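PDB 2J2M: catalase from Exiguobacterium oxidotolerans, which breaks down hydrogen peroxide to water and oxygen at a haem iron, as a tetrameric haem catalase. Local coordinates for residues A[447-461]-A[473-485]. Residues are numbered along the deposited sequence; the frame is centred on the assembly and turned at random.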
loop_
_atom_site.group_PDB
_atom_site.type_symbol
_atom_site.label_atom_id
_atom_site.label_comp_id
_atom_site.label_asym_id
_atom_site.label_seq_id
_atom_site.Cartn_x
_atom_site.Cartn_y
_atom_site.Cartn_z
ATOM N N LEU A 447 5.409 -28.390 -29.635
ATOM C CA LEU A 447 4.071 -28.821 -30.060
ATOM C C LEU A 447 3.730 -30.236 -29.612
ATOM O O LEU A 447 2.557 -30.575 -29.491
ATOM C CB LEU A 447 3.842 -28.601 -31.562
ATOM C CG LEU A 447 3.782 -27.113 -31.955
ATOM C CD1 LEU A 447 4.218 -26.879 -33.426
ATOM C CD2 LEU A 447 2.409 -26.504 -31.660
ATOM N N GLN A 448 4.751 -31.045 -29.336
ATOM C CA GLN A 448 4.558 -32.393 -28.769
ATOM C C GLN A 448 3.921 -32.328 -27.386
ATOM O O GLN A 448 3.369 -33.330 -26.918
ATOM C CB GLN A 448 5.881 -33.170 -28.695
ATOM C CG GLN A 448 6.173 -33.994 -29.945
ATOM C CD GLN A 448 7.630 -34.439 -30.072
ATOM O OE1 GLN A 448 8.474 -34.173 -29.192
ATOM N NE2 GLN A 448 7.938 -35.118 -31.180
ATOM N N GLN A 449 3.999 -31.150 -26.749
ATOM C CA GLN A 449 3.453 -30.931 -25.407
ATOM C C GLN A 449 2.024 -30.375 -25.391
ATOM O O GLN A 449 1.420 -30.271 -24.319
ATOM C CB GLN A 449 4.371 -30.000 -24.614
ATOM C CG GLN A 449 5.700 -30.599 -24.218
ATOM C CD GLN A 449 6.650 -29.543 -23.661
ATOM O OE1 GLN A 449 6.554 -29.130 -22.483
ATOM N NE2 GLN A 449 7.575 -29.096 -24.506
ATOM N N VAL A 450 1.502 -29.999 -26.561
ATOM C CA VAL A 450 0.105 -29.572 -26.713
ATOM C C VAL A 450 -0.798 -30.824 -26.677
ATOM O O VAL A 450 -0.434 -31.858 -27.237
ATOM C CB VAL A 450 -0.134 -28.705 -28.019
ATOM C CG1 VAL A 450 -1.609 -28.290 -28.163
ATOM C CG2 VAL A 450 0.748 -27.447 -28.035
ATOM N N ARG A 451 -1.950 -30.735 -26.008
ATOM C CA ARG A 451 -2.785 -31.919 -25.724
ATOM C C ARG A 451 -4.134 -31.836 -26.442
ATOM O O ARG A 451 -5.017 -32.668 -26.238
ATOM C CB ARG A 451 -2.984 -32.112 -24.203
ATOM C CG ARG A 451 -1.661 -32.281 -23.410
ATOM C CD ARG A 451 -1.862 -32.455 -21.876
ATOM N NE ARG A 451 -2.572 -31.330 -21.248
ATOM C CZ ARG A 451 -1.998 -30.189 -20.855
ATOM N NH1 ARG A 451 -0.692 -30.004 -21.014
ATOM N NH2 ARG A 451 -2.731 -29.231 -20.288
ATOM N N HIS A 452 -4.286 -30.813 -27.276
ATOM C CA HIS A 452 -5.504 -30.612 -28.023
ATOM C C HIS A 452 -5.137 -30.608 -29.489
ATOM O O HIS A 452 -4.408 -29.727 -29.954
ATOM C CB HIS A 452 -6.178 -29.302 -27.613
ATOM C CG HIS A 452 -6.871 -29.370 -26.285
ATOM N ND1 HIS A 452 -6.196 -29.276 -25.084
ATOM C CD2 HIS A 452 -8.181 -29.521 -25.971
ATOM C CE1 HIS A 452 -7.061 -29.370 -24.088
ATOM N NE2 HIS A 452 -8.271 -29.523 -24.598
ATOM N N GLU A 453 -5.646 -31.609 -30.210
ATOM C CA GLU A 453 -5.327 -31.803 -31.625
ATOM C C GLU A 453 -5.616 -30.570 -32.512
ATOM O O GLU A 453 -4.768 -30.168 -33.312
ATOM C CB GLU A 453 -6.038 -33.048 -32.177
ATOM C CG GLU A 453 -5.429 -33.549 -33.491
ATOM C CD GLU A 453 -6.254 -34.663 -34.181
ATOM O OE1 GLU A 453 -7.225 -35.188 -33.550
ATOM O OE2 GLU A 453 -5.916 -34.994 -35.362
ATOM N N ASN A 454 -6.794 -29.975 -32.360
ATOM C CA ASN A 454 -7.154 -28.800 -33.159
ATOM C C ASN A 454 -6.114 -27.656 -33.075
ATOM O O ASN A 454 -5.804 -27.008 -34.086
ATOM C CB ASN A 454 -8.548 -28.301 -32.786
ATOM C CG ASN A 454 -9.104 -27.319 -33.801
ATOM O OD1 ASN A 454 -9.102 -26.101 -33.569
ATOM N ND2 ASN A 454 -9.578 -27.837 -34.942
ATOM N N THR A 455 -5.566 -27.435 -31.880
ATOM C CA THR A 455 -4.510 -26.440 -31.682
ATOM C C THR A 455 -3.245 -26.786 -32.475
ATOM O O THR A 455 -2.692 -25.922 -33.161
ATOM C CB THR A 455 -4.189 -26.252 -30.182
ATOM O OG1 THR A 455 -5.361 -25.783 -29.515
ATOM C CG2 THR A 455 -3.044 -25.247 -29.974
ATOM N N VAL A 456 -2.801 -28.044 -32.398
ATOM C CA VAL A 456 -1.657 -28.511 -33.206
ATOM C C VAL A 456 -1.881 -28.303 -34.709
ATOM O O VAL A 456 -1.044 -27.690 -35.370
ATOM C CB VAL A 456 -1.273 -29.986 -32.917
ATOM C CG1 VAL A 456 -0.014 -30.357 -33.677
ATOM C CG2 VAL A 456 -1.064 -30.203 -31.416
ATOM N N LEU A 457 -3.013 -28.804 -35.225
ATOM C CA LEU A 457 -3.449 -28.610 -36.619
ATOM C C LEU A 457 -3.391 -27.128 -37.013
ATOM O O LEU A 457 -2.823 -26.764 -38.056
ATOM C CB LEU A 457 -4.897 -29.104 -36.777
ATOM C CG LEU A 457 -5.513 -29.600 -38.098
ATOM C CD1 LEU A 457 -6.929 -29.039 -38.295
ATOM C CD2 LEU A 457 -4.653 -29.366 -39.353
ATOM N N LEU A 458 -3.979 -26.276 -36.172
ATOM C CA LEU A 458 -3.991 -24.839 -36.423
ATOM C C LEU A 458 -2.568 -24.275 -36.418
ATOM O O LEU A 458 -2.244 -23.421 -37.231
ATOM C CB LEU A 458 -4.845 -24.098 -35.386
ATOM C CG LEU A 458 -5.910 -23.092 -35.845
ATOM C CD1 LEU A 458 -6.285 -22.150 -34.702
ATOM C CD2 LEU A 458 -5.527 -22.289 -37.110
ATOM N N ALA A 459 -1.715 -24.749 -35.512
ATOM C CA ALA A 459 -0.338 -24.255 -35.488
ATOM C C ALA A 459 0.369 -24.579 -36.799
ATOM O O ALA A 459 0.951 -23.697 -37.408
ATOM C CB ALA A 459 0.431 -24.797 -34.300
ATOM N N ILE A 460 0.267 -25.838 -37.242
ATOM C CA ILE A 460 0.914 -26.294 -38.478
ATOM C C ILE A 460 0.355 -25.531 -39.671
ATOM O O ILE A 460 1.107 -25.119 -40.543
ATOM C CB ILE A 460 0.796 -27.844 -38.699
ATOM C CG1 ILE A 460 1.421 -28.611 -37.530
ATOM C CG2 ILE A 460 1.497 -28.269 -39.988
ATOM C CD1 ILE A 460 0.978 -30.095 -37.434
ATOM N N CYS A 461 -0.960 -25.330 -39.689
ATOM C CA CYS A 461 -1.597 -24.528 -40.739
ATOM C C CYS A 461 -1.088 -23.089 -40.790
ATOM O O CYS A 461 -0.785 -22.592 -41.875
ATOM C CB CYS A 461 -3.128 -24.581 -40.648
ATOM S SG CYS A 461 -3.782 -26.215 -41.149
ATOM N N LYS A 473 7.166 -30.129 -43.154
ATOM C CA LYS A 473 8.089 -30.756 -42.206
ATOM C C LYS A 473 7.470 -30.936 -40.825
ATOM O O LYS A 473 7.573 -32.005 -40.240
ATOM C CB LYS A 473 9.398 -29.980 -42.126
ATOM C CG LYS A 473 10.218 -30.085 -43.391
ATOM C CD LYS A 473 11.209 -28.958 -43.534
ATOM C CE LYS A 473 12.273 -29.334 -44.581
ATOM N NZ LYS A 473 13.380 -28.321 -44.698
ATOM N N LEU A 474 6.799 -29.896 -40.334
ATOM C CA LEU A 474 6.096 -29.952 -39.053
ATOM C C LEU A 474 5.012 -31.032 -39.071
ATOM O O LEU A 474 4.853 -31.771 -38.109
ATOM C CB LEU A 474 5.485 -28.584 -38.712
ATOM C CG LEU A 474 6.368 -27.453 -38.161
ATOM C CD1 LEU A 474 5.572 -26.152 -38.118
ATOM C CD2 LEU A 474 6.894 -27.784 -36.776
ATOM N N SER A 475 4.274 -31.095 -40.174
ATOM C CA SER A 475 3.234 -32.101 -40.409
ATOM C C SER A 475 3.777 -33.529 -40.319
ATOM O O SER A 475 3.162 -34.388 -39.702
ATOM C CB SER A 475 2.607 -31.874 -41.790
ATOM O OG SER A 475 1.749 -32.941 -42.139
ATOM N N GLU A 476 4.932 -33.764 -40.940
ATOM C CA GLU A 476 5.570 -35.074 -40.939
ATOM C C GLU A 476 6.064 -35.442 -39.553
ATOM O O GLU A 476 5.785 -36.542 -39.064
ATOM C CB GLU A 476 6.726 -35.138 -41.950
ATOM C CG GLU A 476 6.283 -35.315 -43.413
ATOM C CD GLU A 476 7.245 -36.211 -44.210
ATOM O OE1 GLU A 476 7.537 -35.899 -45.399
ATOM O OE2 GLU A 476 7.702 -37.235 -43.633
ATOM N N ALA A 477 6.771 -34.511 -38.914
ATOM C CA ALA A 477 7.346 -34.749 -37.595
ATOM C C ALA A 477 6.291 -34.945 -36.500
ATOM O O ALA A 477 6.595 -35.505 -35.462
ATOM C CB ALA A 477 8.333 -33.627 -37.219
ATOM N N LEU A 478 5.050 -34.536 -36.754
ATOM C CA LEU A 478 4.045 -34.418 -35.680
ATOM C C LEU A 478 3.029 -35.528 -35.316
ATOM O O LEU A 478 2.409 -35.401 -34.279
ATOM C CB LEU A 478 3.392 -33.021 -35.660
ATOM C CG LEU A 478 3.708 -32.041 -34.500
ATOM C CD1 LEU A 478 4.813 -32.473 -33.516
ATOM C CD2 LEU A 478 3.956 -30.617 -35.022
ATOM N N ASN A 479 2.739 -36.559 -36.106
ATOM C CA ASN A 479 2.582 -36.587 -37.534
ATOM C C ASN A 479 1.089 -36.283 -37.702
ATOM O O ASN A 479 0.234 -37.058 -37.263
ATOM C CB ASN A 479 2.835 -38.009 -38.048
ATOM C CG ASN A 479 3.996 -38.724 -37.329
ATOM O OD1 ASN A 479 3.951 -38.972 -36.115
ATOM N ND2 ASN A 479 5.029 -39.090 -38.099
ATOM N N VAL A 480 0.775 -35.137 -38.291
ATOM C CA VAL A 480 -0.605 -34.685 -38.452
ATOM C C VAL A 480 -0.807 -34.282 -39.916
ATOM O O VAL A 480 -0.132 -33.365 -40.398
ATOM C CB VAL A 480 -0.899 -33.462 -37.542
ATOM C CG1 VAL A 480 -2.291 -32.884 -37.835
ATOM C CG2 VAL A 480 -0.748 -33.816 -36.055
ATOM N N ASP A 481 -1.706 -34.957 -40.637
ATOM C CA ASP A 481 -1.881 -34.594 -42.050
ATOM C C ASP A 481 -2.789 -33.384 -42.221
ATOM O O ASP A 481 -3.933 -33.365 -41.771
ATOM C CB ASP A 481 -2.270 -35.775 -42.970
ATOM C CG ASP A 481 -3.590 -36.414 -42.592
ATOM O OD1 ASP A 481 -3.858 -36.530 -41.371
ATOM O OD2 ASP A 481 -4.354 -36.817 -43.510
ATOM N N ILE A 482 -2.224 -32.369 -42.859
ATOM C CA ILE A 482 -2.887 -31.096 -43.103
ATOM C C ILE A 482 -3.464 -31.048 -44.512
ATOM O O ILE A 482 -4.150 -30.091 -44.864
ATOM C CB ILE A 482 -1.899 -29.917 -42.938
ATOM C CG1 ILE A 482 -0.619 -30.192 -43.736
ATOM C CG2 ILE A 482 -1.588 -29.679 -41.462
ATOM C CD1 ILE A 482 0.258 -28.984 -43.943
ATOM N N LYS A 483 -3.164 -32.084 -45.300
ATOM C CA LYS A 483 -3.639 -32.231 -46.687
ATOM C C LYS A 483 -5.150 -32.071 -46.857
ATOM O O LYS A 483 -5.570 -31.326 -47.741
ATOM C CB LYS A 483 -3.200 -33.580 -47.277
ATOM C CG LYS A 483 -1.999 -33.510 -48.206
ATOM C CD LYS A 483 -1.417 -34.900 -48.462
ATOM C CE LYS A 483 -0.243 -35.185 -47.522
ATOM N NZ LYS A 483 0.518 -36.390 -47.979
ATOM N N PRO A 484 -5.969 -32.770 -46.020
ATOM C CA PRO A 484 -7.436 -32.629 -46.086
ATOM C C PRO A 484 -7.886 -31.182 -45.953
ATOM O O PRO A 484 -8.936 -30.806 -46.470
ATOM C CB PRO A 484 -7.912 -33.426 -44.873
ATOM C CG PRO A 484 -6.847 -34.458 -44.667
ATOM C CD PRO A 484 -5.574 -33.746 -44.982
ATOM N N PHE A 485 -7.086 -30.387 -45.250
ATOM C CA PHE A 485 -7.323 -28.958 -45.090
ATOM C C PHE A 485 -6.377 -28.246 -46.061
ATOM O O PHE A 485 -6.433 -27.033 -46.232
ATOM C CB PHE A 485 -7.047 -28.525 -43.635
ATOM C CG PHE A 485 -7.775 -29.359 -42.595
ATOM C CD1 PHE A 485 -7.208 -30.530 -42.094
ATOM C CD2 PHE A 485 -9.029 -28.970 -42.116
ATOM C CE1 PHE A 485 -7.872 -31.305 -41.143
ATOM C CE2 PHE A 485 -9.704 -29.740 -41.165
ATOM C CZ PHE A 485 -9.119 -30.911 -40.675
#
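Ile460, whose CB points toward 473-485 from helix 453-466, is gripped by Leu474, Ser475, Leu478, Val480 and Ile482, and this is the tight part of the contact. CG1 stands beside its own backbone N (chi1 -59°) and brings CD1 against both Val480 CB and Leu478 CD2, each at 3.9 Å. The other branch, CG2, rests against the backbone N of Ser475 and shares Ile482 CG2 with Leu457 CD2, each 3.7 Å from it. Leu478 CD2 also reaches Leu447 CB at 4.0 Å, the two side chains crossing at about a right angle, while Val456 CG1 touches Leu478 CG. With an alanine here in place of Ile460, CG2 and CD1 are gone, and a gap is likely to open among Leu478, Val480 and Ile482, leaving the tail after helix 468-477 less firmly seated. That tail is tied back by Ser475, whose OG donates to Val480 O at 2.6 Å from above the carbonyl plane, and Val480 N bonds to Ser475 O. Behind this core, Leu474 also packs on helix 433-447, so the contact joins consecutive helices of the C-terminal helical region of the catalase. The loose margin is at exposed Gln448, which lays only CG against Leu478 CD1, at 4.1 Å. The other end is solvent-exposed but close: Phe485, the last modelled residue, receives Leu457 CD1 over one ring face in a CH-pi contact, 3.8 Å from the centroid. No hydrogen bond or salt bridge joins the segments, so their cohesion rests on apolar packing, mostly of branched aliphatic side chains, with one CH-pi contact.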